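Hypoxic response protein 1 (Mycobacterium tuberculosis, PDB 1XKF) is of unknown function but, as a secreted homodimer with two CBS repeats, binds zinc and does not seem to bind AMP. Local coordinates at residues Asp48-Gly53 / Glu113-Gly118; Ile84-Ala89 / Pro109-His114. All coordinates share one frame; numbering follows the deposited sequence.

Contact 1 (Asp48-Gly53 / Glu113-Gly118); sequences DDRLHG and EHRLVG
Asp48, Asp49, Arg50 and Arg115 form a salt-bridge network where the beta-hairpin turns of the two CBS repeats meet. Arg115 runs at about a right angle to Asp48, and its NE lies 3.2 Å from Asp48 OD2, above the carboxylate plane; the same N-H has a weak second acceptor in Asp48 O. A bend in the Arg115 chain (chi3 65°) turns the guanidinium toward the aspartates. Its NH2 also stands 3.9 Å from Asp49 OD1, a long pair held by charge alone because the oxygen is well out of the guanidinium plane. Arg50 NH2 makes a salt-bridging hydrogen bond of 3.0 Å to Asp48 OD1, on the anti side but tilted out of the carboxylate plane. Asp48 thus shares its two carboxylate oxygens between one arginine of each repeat, OD1 with Arg50 and OD2 with Arg115. Arg115 CG sits over the face of the Arg50 guanidinium, 4.1 Å above its plane, and the two guanidinium planes are nearly perpendicular (89°). Beside these charges, Leu116 N donates almost straight (166°) to Asp49 O at 3.0 Å, and Arg115 CA adds a CH...O contact of 3.3 Å to that oxygen. Leu51 and Leu116 touch loosely through their CD1 methyls. Both leucines also pack on Pro109 of strand 107-112, and Leu116 reaches Cys20, so strands 50-56 and 115-121 come together beside the Cys20-Cys45 disulfide.

Contact 2 (Ile84-Ala89 / Pro109-His114); sequences IYYVDA and PVISEH
Val87 and Val110, followed by Asp88 and Ile111, pair as parallel strands at the edge of a mixed sheet, the two strands of a beta-alpha-beta unit whose crossover is helix 93-103. Val87 N donates to Pro109 O at 3.1 Å, and Val87 O takes Ile111 N at 2.9 Å with an almost straight N-H (169°). The bond from Ala89 N to Ile111 O is weak and bent.

Tyr86 lies just before this ladder. Its CB rests 3.3 Å from Pro109 O and 3.5 Å from Ile111 CD1, and also touches Pro109 CG. One atom further, CG is 3.9 Å from the same Ile111 methyl. CG is set between the backbone N and the carbonyl carbon (chi1 52°), which turns the ring and its OH away from the 109-114 segment, with Ile84 CD1 in plane beside the CD2/CE2 edge. The neighbouring Tyr85 ring crosses Pro109 at about a right angle near CD and stacks on His103, a probable zinc ligand.

On the other face of the sheet from Ile111, Val87 CG2 meets Val110 CG2 at 4.0 Å, while Val110 CG1 presses on Ala89 CA at 3.5 Å; Met96 and Val99 of the crossover helix pack on Val87. At the Ala89 end of the ladder a water lies 2.8 Å from Ser112 OG and only weakly reaches Asp88 OD2, whose firmer partner is Asn90 N. The chemistry is therefore that of a parallel ladder: main-chain bonds set the register, the face of Val87 and Val110 is apolar, and the other mixes Ile111 with the acidic Asp88.

The centres of contacts 1 and 2 are about 7 Å apart, and both end on the same part of the chain, sharing Glu113 and His114. Along the sequence come 48-53, then 84-89, and then the hairpin of strands 107-112 and 115-121, which supplies the second side of both contacts. Contact 2 lies wholly within the second CBS repeat, whereas contact 1 joins that repeat to the first. Leu51 CD2 packs 3.4 Å from Ile111 CD1, and Val117 N and Val110 O, 2.8 Å apart, probably bond across the hairpin. One hairpin thus pairs with strand 87-88 and also meets the 48-53 turn of the first repeat, in a sheet that takes in strand 15-16.

Contact 1 (Asp48-Gly53 / Glu113-Gly118)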
# COMPACT_ATOMS: atom_id res chain seq x y z
N ASP B 48 -19.25 -8.79 -17.80
CA ASP B 48 -20.08 -9.71 -17.03
C ASP B 48 -19.44 -10.14 -15.70
O ASP B 48 -19.60 -11.28 -15.27
CB ASP B 48 -20.40 -10.96 -17.86
CG ASP B 48 -21.53 -11.79 -17.27
OD1 ASP B 48 -21.69 -12.95 -17.69
OD2 ASP B 48 -22.26 -11.28 -16.39
N ASP B 49 -18.73 -9.21 -15.07
CA ASP B 49 -18.07 -9.48 -13.79
C ASP B 49 -17.19 -10.73 -13.76
O ASP B 49 -17.18 -11.46 -12.78
CB ASP B 49 -19.11 -9.56 -12.67
CG ASP B 49 -19.61 -8.19 -12.24
OD1 ASP B 49 -20.46 -8.12 -11.33
OD2 ASP B 49 -19.15 -7.18 -12.81
N ARG B 50 -16.46 -10.96 -14.84
CA ARG B 50 -15.54 -12.10 -14.91
C ARG B 50 -14.23 -11.63 -14.29
O ARG B 50 -13.53 -10.80 -14.87
CB ARG B 50 -15.30 -12.51 -16.37
CG ARG B 50 -16.58 -12.82 -17.12
CD ARG B 50 -17.24 -14.06 -16.58
NE ARG B 50 -18.54 -14.29 -17.22
CZ ARG B 50 -19.14 -15.47 -17.27
NH1 ARG B 50 -18.55 -16.53 -16.72
NH2 ARG B 50 -20.32 -15.59 -17.85
N LEU B 51 -13.90 -12.17 -13.12
CA LEU B 51 -12.69 -11.77 -12.41
C LEU B 51 -11.37 -12.06 -13.12
O LEU B 51 -11.09 -13.19 -13.53
CB LEU B 51 -12.66 -12.42 -11.03
CG LEU B 51 -11.46 -12.01 -10.16
CD1 LEU B 51 -11.62 -10.54 -9.75
CD2 LEU B 51 -11.39 -12.89 -8.93
N HIS B 52 -10.54 -11.02 -13.26
CA HIS B 52 -9.24 -11.16 -13.89
C HIS B 52 -8.11 -10.95 -12.88
O HIS B 52 -6.95 -11.22 -13.18
CB HIS B 52 -9.08 -10.16 -15.03
CG HIS B 52 -9.88 -10.49 -16.25
ND1 HIS B 52 -9.78 -9.79 -17.43
CD2 HIS B 52 -10.80 -11.47 -16.47
CE1 HIS B 52 -10.61 -10.31 -18.32
NE2 HIS B 52 -11.23 -11.33 -17.76
N GLY B 53 -8.44 -10.48 -11.68
CA GLY B 53 -7.42 -10.27 -10.66
C GLY B 53 -7.69 -9.11 -9.73
O GLY B 53 -8.74 -8.48 -9.81
N GLU B 113 -19.74 -19.45 -10.26
CA GLU B 113 -20.01 -19.64 -11.68
C GLU B 113 -19.25 -18.64 -12.55
O GLU B 113 -19.82 -18.02 -13.44
CB GLU B 113 -21.52 -19.53 -11.94
CG GLU B 113 -22.33 -20.49 -11.10
CD GLU B 113 -23.76 -20.61 -11.57
OE1 GLU B 113 -23.98 -21.16 -12.68
OE2 GLU B 113 -24.67 -20.16 -10.84
N HIS B 114 -17.96 -18.51 -12.26
CA HIS B 114 -17.06 -17.62 -13.00
C HIS B 114 -17.28 -16.13 -12.80
O HIS B 114 -16.59 -15.31 -13.42
CB HIS B 114 -17.13 -17.95 -14.50
CG HIS B 114 -16.97 -19.41 -14.80
ND1 HIS B 114 -15.90 -20.15 -14.35
CD2 HIS B 114 -17.75 -20.26 -15.50
CE1 HIS B 114 -16.03 -21.40 -14.75
NE2 HIS B 114 -17.15 -21.50 -15.45
N ARG B 115 -18.22 -15.75 -11.94
CA ARG B 115 -18.48 -14.34 -11.71
C ARG B 115 -18.18 -13.91 -10.28
O ARG B 115 -18.43 -14.65 -9.33
CB ARG B 115 -19.95 -14.01 -12.03
CG ARG B 115 -20.31 -14.20 -13.49
CD ARG B 115 -21.79 -13.95 -13.75
NE ARG B 115 -22.17 -12.56 -13.51
CZ ARG B 115 -22.77 -12.12 -12.41
NH1 ARG B 115 -23.05 -12.96 -11.42
NH2 ARG B 115 -23.07 -10.83 -12.29
N LEU B 116 -17.62 -12.72 -10.14
CA LEU B 116 -17.30 -12.18 -8.82
C LEU B 116 -18.63 -11.93 -8.12
O LEU B 116 -19.53 -11.33 -8.71
CB LEU B 116 -16.55 -10.86 -8.95
CG LEU B 116 -16.31 -10.13 -7.62
CD1 LEU B 116 -15.09 -10.73 -6.94
CD2 LEU B 116 -16.11 -8.65 -7.86
N VAL B 117 -18.77 -12.38 -6.88
CA VAL B 117 -20.01 -12.15 -6.15
C VAL B 117 -19.78 -11.44 -4.82
O VAL B 117 -20.73 -11.07 -4.13
CB VAL B 117 -20.79 -13.47 -5.89
CG1 VAL B 117 -21.24 -14.08 -7.22
CG2 VAL B 117 -19.92 -14.46 -5.12
N GLY B 118 -18.51 -11.25 -4.46
CA GLY B 118 -18.20 -10.59 -3.21
C GLY B 118 -16.72 -10.56 -2.86
O GLY B 118 -15.88 -11.08 -3.60

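Contact 2 (Ile84-Ala89 / Pro109-His114)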
# COMPACT_ATOMS: atom_id res chain seq x y z
N ILE B 84 -3.96 -13.01 -9.57
CA ILE B 84 -5.22 -13.72 -9.66
C ILE B 84 -5.30 -14.83 -8.62
O ILE B 84 -4.46 -15.73 -8.57
CB ILE B 84 -5.44 -14.30 -11.09
CG1 ILE B 84 -6.76 -15.07 -11.14
CG2 ILE B 84 -4.25 -15.17 -11.49
CD1 ILE B 84 -8.00 -14.20 -10.95
N TYR B 85 -6.32 -14.73 -7.77
CA TYR B 85 -6.57 -15.69 -6.71
C TYR B 85 -7.97 -15.42 -6.20
O TYR B 85 -8.46 -14.30 -6.31
CB TYR B 85 -5.55 -15.51 -5.58
CG TYR B 85 -5.39 -14.08 -5.13
CD1 TYR B 85 -6.32 -13.48 -4.29
CD2 TYR B 85 -4.30 -13.32 -5.57
CE1 TYR B 85 -6.17 -12.15 -3.89
CE2 TYR B 85 -4.15 -12.00 -5.19
CZ TYR B 85 -5.08 -11.42 -4.35
OH TYR B 85 -4.92 -10.10 -3.97
N TYR B 86 -8.61 -16.43 -5.64
CA TYR B 86 -9.98 -16.28 -5.17
C TYR B 86 -10.44 -17.56 -4.50
O TYR B 86 -9.68 -18.53 -4.41
CB TYR B 86 -10.88 -15.99 -6.37
CG TYR B 86 -10.72 -17.00 -7.50
CD1 TYR B 86 -11.34 -18.26 -7.43
CD2 TYR B 86 -9.91 -16.73 -8.61
CE1 TYR B 86 -11.13 -19.22 -8.43
CE2 TYR B 86 -9.70 -17.68 -9.61
CZ TYR B 86 -10.31 -18.93 -9.52
OH TYR B 86 -10.09 -19.88 -10.49
N VAL B 87 -11.67 -17.56 -4.01
CA VAL B 87 -12.26 -18.75 -3.42
C VAL B 87 -13.66 -18.86 -3.97
O VAL B 87 -14.25 -17.85 -4.38
CB VAL B 87 -12.35 -18.67 -1.87
CG1 VAL B 87 -10.97 -18.71 -1.26
CG2 VAL B 87 -13.10 -17.41 -1.45
N ASP B 88 -14.20 -20.07 -4.00
CA ASP B 88 -15.55 -20.28 -4.48
C ASP B 88 -16.48 -19.83 -3.35
O ASP B 88 -16.08 -19.80 -2.18
CB ASP B 88 -15.80 -21.76 -4.77
CG ASP B 88 -17.17 -22.01 -5.36
OD1 ASP B 88 -17.37 -21.71 -6.56
OD2 ASP B 88 -18.06 -22.50 -4.63
N ALA B 89 -17.71 -19.48 -3.69
CA ALA B 89 -18.69 -19.04 -2.71
C ALA B 89 -18.96 -20.11 -1.64
O ALA B 89 -19.45 -19.80 -0.55
CB ALA B 89 -19.99 -18.66 -3.41
N PRO B 109 -11.19 -12.21 -3.26
CA PRO B 109 -12.46 -12.15 -3.98
C PRO B 109 -13.17 -13.50 -3.94
O PRO B 109 -12.53 -14.56 -3.87
CB PRO B 109 -12.05 -11.73 -5.39
CG PRO B 109 -10.66 -12.26 -5.51
CD PRO B 109 -10.06 -11.96 -4.17
N VAL B 110 -14.50 -13.46 -3.96
CA VAL B 110 -15.32 -14.67 -3.94
C VAL B 110 -16.03 -14.80 -5.28
O VAL B 110 -16.66 -13.85 -5.75
CB VAL B 110 -16.37 -14.61 -2.82
CG1 VAL B 110 -17.14 -15.92 -2.75
CG2 VAL B 110 -15.69 -14.31 -1.49
N ILE B 111 -15.92 -15.98 -5.89
CA ILE B 111 -16.54 -16.23 -7.18
C ILE B 111 -17.59 -17.33 -7.11
O ILE B 111 -17.56 -18.19 -6.23
CB ILE B 111 -15.46 -16.64 -8.23
CG1 ILE B 111 -14.67 -15.40 -8.67
CG2 ILE B 111 -16.11 -17.28 -9.44
CD1 ILE B 111 -13.87 -14.75 -7.58
N SER B 112 -18.53 -17.27 -8.05
CA SER B 112 -19.58 -18.25 -8.17
C SER B 112 -19.93 -18.29 -9.65
O SER B 112 -20.32 -17.28 -10.23
CB SER B 112 -20.81 -17.84 -7.36
OG SER B 112 -21.78 -18.87 -7.36
N GLU B 113 -19.74 -19.45 -10.26
CA GLU B 113 -20.01 -19.64 -11.68
C GLU B 113 -19.25 -18.64 -12.55
O GLU B 113 -19.82 -18.02 -13.44
CB GLU B 113 -21.52 -19.53 -11.94
CG GLU B 113 -22.33 -20.49 -11.10
CD GLU B 113 -23.76 -20.61 -11.57
OE1 GLU B 113 -23.98 -21.16 -12.68
OE2 GLU B 113 -24.67 -20.16 -10.84
N HIS B 114 -17.96 -18.51 -12.26
CA HIS B 114 -17.06 -17.62 -13.00
C HIS B 114 -17.28 -16.13 -12.80
O HIS B 114 -16.59 -15.31 -13.42
CB HIS B 114 -17.13 -17.95 -14.50
CG HIS B 114 -16.97 -19.41 -14.80
ND1 HIS B 114 -15.90 -20.15 -14.35
CD2 HIS B 114 -17.75 -20.26 -15.50
CE1 HIS B 114 -16.03 -21.40 -14.75
NE2 HIS B 114 -17.15 -21.50 -15.45
O HOH W 1 -20.96 -21.12 -5.95